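Local coordinates for protein hydrogenase maturation factor (Thermoanaerobacter tengcongensis, PDB 3VTH) that probably transfers the carbamoyl group of carbamoyl phosphate, with ATP, to the C-terminal cysteine of HypE during [NiFe]-hydrogenase maturation, at residues Ile479-Cys491 against Ala505-Gly519. Sequence-based numbering, arbitrary orientation.
With FE (Fe (III) ion), chain I; AP2 (phosphomethylphosphonic acid adenosyl ester), chain H.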
ATOM      1  N   ILE A 479       1.660  24.882   3.030  1.00 29.24           N
ATOM      2  CA  ILE A 479       0.702  24.927   1.933  1.00 28.89           C
ATOM      3  C   ILE A 479      -0.472  23.984   2.256  1.00 27.67           C
ATOM      4  O   ILE A 479      -0.266  22.784   2.453  1.00 27.19           O
ATOM      5  CB  ILE A 479       1.362  24.605   0.562  1.00 28.51           C
ATOM      6  CG1 ILE A 479       2.414  25.683   0.209  1.00 31.22           C
ATOM      7  CG2 ILE A 479       0.298  24.542  -0.541  1.00 28.63           C
ATOM      8  CD1 ILE A 479       3.278  25.360  -1.017  1.00 30.24           C
ATOM      9  N   GLU A 480      -1.683  24.541   2.343  1.00 27.64           N
ATOM     10  CA  GLU A 480      -2.880  23.741   2.569  1.00 26.99           C
ATOM     11  C   GLU A 480      -3.387  23.231   1.236  1.00 26.20           C
ATOM     12  O   GLU A 480      -3.382  23.964   0.241  1.00 27.26           O
ATOM     13  CB  GLU A 480      -3.968  24.545   3.322  1.00 28.18           C
ATOM     14  CG  GLU A 480      -4.521  25.784   2.580  1.00 31.51           C
ATOM     15  CD  GLU A 480      -5.663  26.491   3.333  1.00 38.30           C
ATOM     16  OE1 GLU A 480      -6.323  27.374   2.722  1.00 38.49           O
ATOM     17  OE2 GLU A 480      -5.897  26.165   4.525  1.00 38.62           O
ATOM     18  N   VAL A 481      -3.822  21.974   1.220  1.00 25.07           N
ATOM     19  CA  VAL A 481      -4.227  21.290   0.003  1.00 24.23           C
ATOM     20  C   VAL A 481      -5.614  20.689   0.235  1.00 23.88           C
ATOM     21  O   VAL A 481      -5.829  19.951   1.199  1.00 23.75           O
ATOM     22  CB  VAL A 481      -3.216  20.169  -0.372  1.00 24.04           C
ATOM     23  CG1 VAL A 481      -3.706  19.375  -1.588  1.00 22.50           C
ATOM     24  CG2 VAL A 481      -1.805  20.767  -0.607  1.00 24.09           C
ATOM     25  N   GLN A 482      -6.564  21.024  -0.632  1.00 23.64           N
ATOM     26  CA  GLN A 482      -7.902  20.472  -0.487  1.00 23.22           C
ATOM     27  C   GLN A 482      -7.841  18.964  -0.769  1.00 22.76           C
ATOM     28  O   GLN A 482      -7.138  18.528  -1.671  1.00 22.54           O
ATOM     29  CB  GLN A 482      -8.896  21.177  -1.405  1.00 22.88           C
ATOM     30  CG  GLN A 482     -10.356  20.955  -0.964  1.00 22.68           C
ATOM     31  CD  GLN A 482     -10.924  19.622  -1.431  1.00 22.55           C
ATOM     32  OE1 GLN A 482     -10.599  19.148  -2.521  1.00 21.77           O
ATOM     33  NE2 GLN A 482     -11.786  19.018  -0.612  1.00 24.38           N
ATOM     34  N   HIS A 483      -8.588  18.192   0.023  1.00 23.23           N
ATOM     35  CA  HIS A 483      -8.516  16.717   0.052  1.00 22.35           C
ATOM     36  C   HIS A 483      -8.725  16.056  -1.310  1.00 21.45           C
ATOM     37  O   HIS A 483      -7.972  15.164  -1.709  1.00 21.00           O
ATOM     38  CB  HIS A 483      -9.571  16.195   1.035  1.00 22.49           C
ATOM     39  CG  HIS A 483      -9.478  14.724   1.306  1.00 23.06           C
ATOM     40  ND1 HIS A 483      -8.635  14.197   2.261  1.00 24.28           N
ATOM     41  CD2 HIS A 483     -10.144  13.671   0.769  1.00 24.04           C
ATOM     42  CE1 HIS A 483      -8.780  12.882   2.297  1.00 23.30           C
ATOM     43  NE2 HIS A 483      -9.690  12.539   1.405  1.00 23.95           N
ATOM     44  N   HIS A 484      -9.779  16.473  -2.011  1.00 21.49           N
ATOM     45  CA  HIS A 484     -10.121  15.862  -3.280  1.00 21.30           C
ATOM     46  C   HIS A 484      -9.179  16.264  -4.394  1.00 21.60           C
ATOM     47  O   HIS A 484      -8.859  15.444  -5.252  1.00 21.24           O
ATOM     48  CB  HIS A 484     -11.615  16.059  -3.576  1.00 21.87           C
ATOM     49  CG  HIS A 484     -12.459  15.471  -2.492  1.00 21.68           C
ATOM     50  ND1 HIS A 484     -12.842  16.191  -1.380  1.00 21.89           N
ATOM     51  CD2 HIS A 484     -12.870  14.197  -2.276  1.00 20.54           C
ATOM     52  CE1 HIS A 484     -13.500  15.401  -0.552  1.00 21.01           C
ATOM     53  NE2 HIS A 484     -13.533  14.188  -1.073  1.00 22.63           N
ATOM     54  N   HIS A 485      -8.710  17.508  -4.355  1.00 21.90           N
ATOM     55  CA  HIS A 485      -7.652  17.934  -5.245  1.00 22.70           C
ATOM     56  C   HIS A 485      -6.446  16.999  -5.070  1.00 22.36           C
ATOM     57  O   HIS A 485      -5.883  16.532  -6.058  1.00 23.03           O
ATOM     58  CB  HIS A 485      -7.300  19.414  -4.976  1.00 23.09           C
ATOM     59  CG  HIS A 485      -6.338  20.013  -5.959  1.00 25.27           C
ATOM     60  ND1 HIS A 485      -5.610  21.147  -5.676  1.00 25.49           N
ATOM     61  CD2 HIS A 485      -5.978  19.635  -7.211  1.00 24.59           C
ATOM     62  CE1 HIS A 485      -4.846  21.448  -6.711  1.00 27.12           C
ATOM     63  NE2 HIS A 485      -5.036  20.535  -7.647  1.00 26.48           N
ATOM     64  N   ALA A 486      -6.064  16.717  -3.823  1.00 22.66           N
ATOM     65  CA  ALA A 486      -4.936  15.818  -3.540  1.00 22.60           C
ATOM     66  C   ALA A 486      -5.136  14.401  -4.093  1.00 22.37           C
ATOM     67  O   ALA A 486      -4.195  13.824  -4.635  1.00 22.28           O
ATOM     68  CB  ALA A 486      -4.643  15.774  -2.049  1.00 22.60           C
ATOM     69  N   HIS A 487      -6.339  13.830  -3.948  1.00 22.22           N
ATOM     70  CA  HIS A 487      -6.645  12.512  -4.556  1.00 22.30           C
ATOM     71  C   HIS A 487      -6.368  12.551  -6.065  1.00 22.65           C
ATOM     72  O   HIS A 487      -5.694  11.661  -6.613  1.00 23.56           O
ATOM     73  CB  HIS A 487      -8.124  12.107  -4.341  1.00 22.31           C
ATOM     74  CG  HIS A 487      -8.407  11.394  -3.051  1.00 21.83           C
ATOM     75  ND1 HIS A 487      -7.726  10.262  -2.644  1.00 20.28           N
ATOM     76  CD2 HIS A 487      -9.357  11.619  -2.106  1.00 20.73           C
ATOM     77  CE1 HIS A 487      -8.231   9.835  -1.499  1.00 20.24           C
ATOM     78  NE2 HIS A 487      -9.221  10.644  -1.149  1.00 20.68           N
ATOM     79  N   ILE A 488      -6.882  13.573  -6.750  1.00 22.89           N
ATOM     80  CA  ILE A 488      -6.689  13.669  -8.205  1.00 23.25           C
ATOM     81  C   ILE A 488      -5.195  13.809  -8.550  1.00 24.20           C
ATOM     82  O   ILE A 488      -4.699  13.155  -9.483  1.00 24.14           O
ATOM     83  CB  ILE A 488      -7.522  14.839  -8.841  1.00 24.59           C
ATOM     84  CG1 ILE A 488      -9.018  14.673  -8.561  1.00 23.76           C
ATOM     85  CG2 ILE A 488      -7.272  14.973 -10.373  1.00 24.14           C
ATOM     86  CD1 ILE A 488      -9.603  13.282  -8.919  1.00 23.86           C
ATOM     87  N   ALA A 489      -4.482  14.637  -7.780  1.00 23.68           N
ATOM     88  CA  ALA A 489      -3.053  14.874  -8.022  1.00 24.28           C
ATOM     89  C   ALA A 489      -2.199  13.628  -7.768  1.00 24.31           C
ATOM     90  O   ALA A 489      -1.181  13.439  -8.446  1.00 24.76           O
ATOM     91  CB  ALA A 489      -2.541  16.026  -7.166  1.00 23.60           C
ATOM     92  N   SER A 490      -2.605  12.792  -6.809  1.00 23.73           N
ATOM     93  CA  SER A 490      -1.879  11.545  -6.526  1.00 24.33           C
ATOM     94  C   SER A 490      -1.840  10.652  -7.762  1.00 24.99           C
ATOM     95  O   SER A 490      -0.799  10.067  -8.081  1.00 25.19           O
ATOM     96  CB  SER A 490      -2.435  10.798  -5.299  1.00 23.59           C
ATOM     97  OG  SER A 490      -3.669  10.123  -5.547  1.00 25.09           O
ATOM     98  N   CYS A 491      -2.966  10.566  -8.460  1.00 25.44           N
ATOM     99  CA  CYS A 491      -3.028   9.826  -9.719  1.00 27.01           C
ATOM    100  C   CYS A 491      -2.239  10.539 -10.829  1.00 28.18           C
ATOM    101  O   CYS A 491      -1.468   9.899 -11.546  1.00 29.38           O
ATOM    102  CB  CYS A 491      -4.481   9.594 -10.127  1.00 27.58           C
ATOM    103  SG  CYS A 491      -4.650   8.741 -11.693  1.00 29.84           S
ATOM    104  N   ALA A 505     -13.494  12.716  -8.051  1.00 22.87           N
ATOM    105  CA  ALA A 505     -13.000  12.369  -6.739  1.00 22.55           C
ATOM    106  C   ALA A 505     -14.183  11.897  -5.895  1.00 22.38           C
ATOM    107  O   ALA A 505     -14.996  12.703  -5.421  1.00 22.52           O
ATOM    108  CB  ALA A 505     -12.324  13.562  -6.111  1.00 23.16           C
ATOM    109  N   TYR A 506     -14.295  10.582  -5.738  1.00 22.19           N
ATOM    110  CA  TYR A 506     -15.436  10.001  -5.018  1.00 22.48           C
ATOM    111  C   TYR A 506     -14.885   9.315  -3.773  1.00 22.59           C
ATOM    112  O   TYR A 506     -14.008   8.467  -3.872  1.00 22.34           O
ATOM    113  CB  TYR A 506     -16.205   8.991  -5.894  1.00 21.95           C
ATOM    114  CG  TYR A 506     -17.057   9.582  -7.013  1.00 22.64           C
ATOM    115  CD1 TYR A 506     -17.234  10.971  -7.140  1.00 21.08           C
ATOM    116  CD2 TYR A 506     -17.730   8.746  -7.907  1.00 23.94           C
ATOM    117  CE1 TYR A 506     -18.060  11.518  -8.128  1.00 22.32           C
ATOM    118  CE2 TYR A 506     -18.550   9.271  -8.914  1.00 23.74           C
ATOM    119  CZ  TYR A 506     -18.703  10.662  -9.019  1.00 23.51           C
ATOM    120  OH  TYR A 506     -19.502  11.182 -10.004  1.00 25.06           O
ATOM    121  N   ASP A 507     -15.371   9.706  -2.605  1.00 23.45           N
ATOM    122  CA  ASP A 507     -14.957   9.057  -1.345  1.00 25.03           C
ATOM    123  C   ASP A 507     -15.987   9.275  -0.243  1.00 25.89           C
ATOM    124  O   ASP A 507     -17.116   9.681  -0.535  1.00 24.99           O
ATOM    125  CB  ASP A 507     -13.517   9.441  -0.909  1.00 25.21           C
ATOM    126  CG  ASP A 507     -13.348  10.913  -0.515  1.00 27.73           C
ATOM    127  OD1 ASP A 507     -14.337  11.686  -0.381  1.00 28.61           O
ATOM    128  OD2 ASP A 507     -12.174  11.316  -0.332  1.00 25.96           O
ATOM    129  N   GLY A 508     -15.616   8.980   1.007  1.00 26.89           N
ATOM    130  CA  GLY A 508     -16.525   9.139   2.147  1.00 28.63           C
ATOM    131  C   GLY A 508     -16.607  10.547   2.725  1.00 30.10           C
ATOM    132  O   GLY A 508     -17.697  11.145   2.814  1.00 29.85           O
ATOM    133  N   THR A 509     -15.470  11.082   3.170  1.00 30.74           N
ATOM    134  CA  THR A 509     -15.461  12.401   3.785  1.00 33.24           C
ATOM    135  C   THR A 509     -14.145  13.095   3.547  1.00 32.63           C
ATOM    136  O   THR A 509     -13.087  12.561   3.847  1.00 33.71           O
ATOM    137  CB  THR A 509     -15.636  12.355   5.335  1.00 34.53           C
ATOM    138  OG1 THR A 509     -14.686  11.433   5.893  1.00 38.60           O
ATOM    139  CG2 THR A 509     -17.021  11.913   5.722  1.00 37.22           C
ATOM    140  N   GLY A 510     -14.218  14.301   3.031  1.00 31.92           N
ATOM    141  CA  GLY A 510     -13.049  15.149   2.940  1.00 30.56           C
ATOM    142  C   GLY A 510     -13.577  16.527   3.210  1.00 30.19           C
ATOM    143  O   GLY A 510     -14.733  16.824   2.903  1.00 30.30           O
ATOM    144  N   TYR A 511     -12.738  17.357   3.810  1.00 29.45           N
ATOM    145  CA  TYR A 511     -13.133  18.686   4.205  1.00 29.83           C
ATOM    146  C   TYR A 511     -13.209  19.581   2.966  1.00 28.85           C
ATOM    147  O   TYR A 511     -12.213  19.742   2.263  1.00 27.81           O
ATOM    148  CB  TYR A 511     -12.092  19.212   5.186  1.00 30.86           C
ATOM    149  CG  TYR A 511     -12.359  20.588   5.697  1.00 34.56           C
ATOM    150  CD1 TYR A 511     -13.216  20.793   6.773  1.00 38.01           C
ATOM    151  CD2 TYR A 511     -11.722  21.694   5.130  1.00 37.02           C
ATOM    152  CE1 TYR A 511     -13.452  22.064   7.256  1.00 43.56           C
ATOM    153  CE2 TYR A 511     -11.950  22.966   5.604  1.00 40.45           C
ATOM    154  CZ  TYR A 511     -12.807  23.148   6.673  1.00 43.41           C
ATOM    155  OH  TYR A 511     -13.046  24.418   7.144  1.00 48.93           O
ATOM    156  N   GLY A 512     -14.396  20.131   2.699  1.00 28.25           N
ATOM    157  CA  GLY A 512     -14.622  21.039   1.568  1.00 28.29           C
ATOM    158  C   GLY A 512     -14.288  22.482   1.919  1.00 29.37           C
ATOM    159  O   GLY A 512     -14.134  22.808   3.095  1.00 30.47           O
ATOM    160  N   THR A 513     -14.177  23.348   0.916  1.00 28.68           N
ATOM    161  CA  THR A 513     -13.813  24.755   1.160  1.00 29.75           C
ATOM    162  C   THR A 513     -15.018  25.619   1.544  1.00 30.65           C
ATOM    163  O   THR A 513     -14.865  26.799   1.874  1.00 30.83           O
ATOM    164  CB  THR A 513     -13.140  25.380  -0.079  1.00 30.22           C
ATOM    165  OG1 THR A 513     -14.005  25.224  -1.210  1.00 30.60           O
ATOM    166  CG2 THR A 513     -11.808  24.673  -0.374  1.00 29.16           C
ATOM    167  N   ASP A 514     -16.214  25.033   1.482  1.00 29.55           N
ATOM    168  CA  ASP A 514     -17.411  25.763   1.834  1.00 30.28           C
ATOM    169  C   ASP A 514     -17.965  25.348   3.207  1.00 30.43           C
ATOM    170  O   ASP A 514     -19.138  25.611   3.519  1.00 30.86           O
ATOM    171  CB  ASP A 514     -18.476  25.606   0.736  1.00 30.22           C
ATOM    172  CG  ASP A 514     -18.926  24.146   0.544  1.00 28.67           C
ATOM    173  OD1 ASP A 514     -18.313  23.218   1.128  1.00 25.27           O
ATOM    174  OD2 ASP A 514     -19.877  23.933  -0.232  1.00 28.29           O
ATOM    175  N   GLY A 515     -17.121  24.708   4.012  1.00 30.16           N
ATOM    176  CA  GLY A 515     -17.513  24.257   5.357  1.00 30.65           C
ATOM    177  C   GLY A 515     -18.359  22.991   5.343  1.00 30.46           C
ATOM    178  O   GLY A 515     -18.887  22.567   6.384  1.00 31.10           O
ATOM    179  N   ASN A 516     -18.518  22.392   4.168  1.00 28.76           N
ATOM    180  CA  ASN A 516     -19.282  21.153   4.087  1.00 27.79           C
ATOM    181  C   ASN A 516     -18.370  19.990   3.807  1.00 26.20           C
ATOM    182  O   ASN A 516     -17.199  20.180   3.470  1.00 25.48           O
ATOM    183  CB  ASN A 516     -20.394  21.259   3.036  1.00 28.16           C
ATOM    184  CG  ASN A 516     -21.439  22.317   3.396  1.00 30.49           C
ATOM    185  OD1 ASN A 516     -21.798  22.482   4.563  1.00 31.07           O
ATOM    186  ND2 ASN A 516     -21.917  23.050   2.390  1.00 32.16           N
ATOM    187  N   VAL A 517     -18.898  18.783   3.969  1.00 25.57           N
ATOM    188  CA  VAL A 517     -18.165  17.570   3.655  1.00 25.29           C
ATOM    189  C   VAL A 517     -18.303  17.272   2.163  1.00 24.54           C
ATOM    190  O   VAL A 517     -19.421  17.312   1.623  1.00 24.88           O
ATOM    191  CB  VAL A 517     -18.711  16.387   4.478  1.00 25.53           C
ATOM    192  CG1 VAL A 517     -18.109  15.057   4.011  1.00 25.88           C
ATOM    193  CG2 VAL A 517     -18.464  16.625   5.985  1.00 28.10           C
ATOM    194  N   TRP A 518     -17.175  16.995   1.504  1.00 23.03           N
ATOM    195  CA  TRP A 518     -17.138  16.689   0.075  1.00 22.74           C
ATOM    196  C   TRP A 518     -16.797  15.215  -0.105  1.00 22.55           C
ATOM    197  O   TRP A 518     -16.413  14.544   0.864  1.00 23.63           O
ATOM    198  CB  TRP A 518     -16.077  17.538  -0.622  1.00 22.64           C
ATOM    199  CG  TRP A 518     -16.401  18.999  -0.779  1.00 23.59           C
ATOM    200  CD1 TRP A 518     -17.426  19.703  -0.187  1.00 24.40           C
ATOM    201  CD2 TRP A 518     -15.649  19.957  -1.547  1.00 23.72           C
ATOM    202  NE1 TRP A 518     -17.356  21.029  -0.554  1.00 24.71           N
ATOM    203  CE2 TRP A 518     -16.287  21.210  -1.393  1.00 24.74           C
ATOM    204  CE3 TRP A 518     -14.509  19.870  -2.362  1.00 24.29           C
ATOM    205  CZ2 TRP A 518     -15.813  22.384  -2.019  1.00 26.47           C
ATOM    206  CZ3 TRP A 518     -14.042  21.032  -2.993  1.00 24.00           C
ATOM    207  CH2 TRP A 518     -14.700  22.268  -2.819  1.00 25.78           C
ATOM    208  N   GLY A 519     -16.904  14.699  -1.324  1.00 21.68           N
ATOM    209  CA  GLY A 519     -16.731  13.243  -1.526  1.00 21.88           C
ATOM    210  C   GLY A 519     -17.482  12.676  -2.715  1.00 22.14           C
ATOM    211  O   GLY A 519     -17.464  11.469  -2.956  1.00 22.02           O
TER
HETATM  212 FE    FE I 807     -10.447  10.603   0.654  1.00 27.79          FE
HETATM  213  PB  AP2 H 806     -12.182   9.703   3.260  1.00 38.84           P
HETATM  214  O1B AP2 H 806     -13.570   9.258   2.873  1.00 38.10           O
HETATM  215  O2B AP2 H 806     -11.488  10.631   2.311  1.00 34.03           O
HETATM  216  O3B AP2 H 806     -12.102  10.103   4.712  1.00 40.69           O
HETATM  217  C3A AP2 H 806     -11.246   8.152   3.191  1.00 34.10           C
HETATM  218  PA  AP2 H 806     -11.048   7.442   1.531  1.00 34.45           P
HETATM  219  O1A AP2 H 806     -10.037   6.340   1.813  1.00 30.12           O
HETATM  220  O2A AP2 H 806     -10.787   8.422   0.413  1.00 29.34           O
HETATM  221  O5' AP2 H 806     -12.492   6.793   1.192  1.00 34.22           O
HETATM  222  C5' AP2 H 806     -12.891   5.649   1.937  1.00 36.48           C
HETATM  223  C4' AP2 H 806     -14.374   5.505   1.684  1.00 37.36           C
HETATM  224  O4' AP2 H 806     -14.589   5.016   0.359  1.00 37.86           O
HETATM  225  C3' AP2 H 806     -15.025   4.481   2.592  1.00 38.49           C
HETATM  226  O3' AP2 H 806     -15.272   5.035   3.889  1.00 39.84           O
HETATM  227  C2' AP2 H 806     -16.280   4.179   1.798  1.00 39.11           C
HETATM  228  O2' AP2 H 806     -17.220   5.217   2.099  1.00 38.39           O
HETATM  229  C1' AP2 H 806     -15.809   4.264   0.339  1.00 37.66           C
HETATM  230  N9  AP2 H 806     -15.616   2.865  -0.141  1.00 37.59           N
HETATM  231  C8  AP2 H 806     -14.721   1.949   0.305  1.00 37.42           C
HETATM  232  N7  AP2 H 806     -14.865   0.753  -0.327  1.00 37.34           N
HETATM  233  C5  AP2 H 806     -15.876   0.891  -1.208  1.00 37.29           C
HETATM  234  C6  AP2 H 806     -16.558   0.019  -2.197  1.00 37.62           C
HETATM  235  N6  AP2 H 806     -16.172  -1.268  -2.388  1.00 36.46           N
HETATM  236  N1  AP2 H 806     -17.588   0.560  -2.903  1.00 37.69           N
HETATM  237  C2  AP2 H 806     -17.981   1.844  -2.750  1.00 36.89           C
HETATM  238  N3  AP2 H 806     -17.412   2.685  -1.859  1.00 36.25           N
HETATM  239  C4  AP2 H 806     -16.376   2.271  -1.077  1.00 36.56           C
HETATM  240  O   HOH W   1      -9.564  19.363   2.546  1.00 17.63           O
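H483, H487 and D507 bind one iron(III) ion. H483 NE2 and H487 NE2 each lie 2.2 Å from the iron, and D507 OD2 lies 2.1 Å from it. D734 and two oxygens of the bound nucleotide analogue, O2B and O2A, complete the shell. T509 N donates to O1B of the analogue's terminal phosphonate at 2.7 Å. The other carboxylate oxygen, D507 OD1, accepts a hydrogen bond from H484 NE2 at 2.7 Å. It lies in the H484 ring plane and is met on its syn side, about 30° out of the carboxylate plane. This second-shell bond probably fixes the rotation of the iron-binding carboxylate. H483 ND1 is hydrogen-bonded to D460 OD1.

Q482 NE2 donates to H484 ND1 at 3.1 Å, almost straight (173°), and to Y511 O at 3.0 Å, from above that carbonyl plane. OE1 accepts from the backbone N of H485 and, weakly, of H484, as the N-cap of the helix. The bend at chi2 (-81°) turns the amide back over the helix start. A leucine here would probably leave H484 ND1 without its donor and the imidazole freer to turn, and the helix start without its N-cap acceptor.

A water links H483 N to Y511 O. G510 CA sits over a face of the H483 ring, a CH-pi contact. A505 CB meets H484 CB and I488 CD1. H483 and H487, one helix turn apart, and D507 from strand 501-507 are three of the four protein ligands of the iron in the nucleotide site of the Kae1-like domain, of the actin-like ATPase clan.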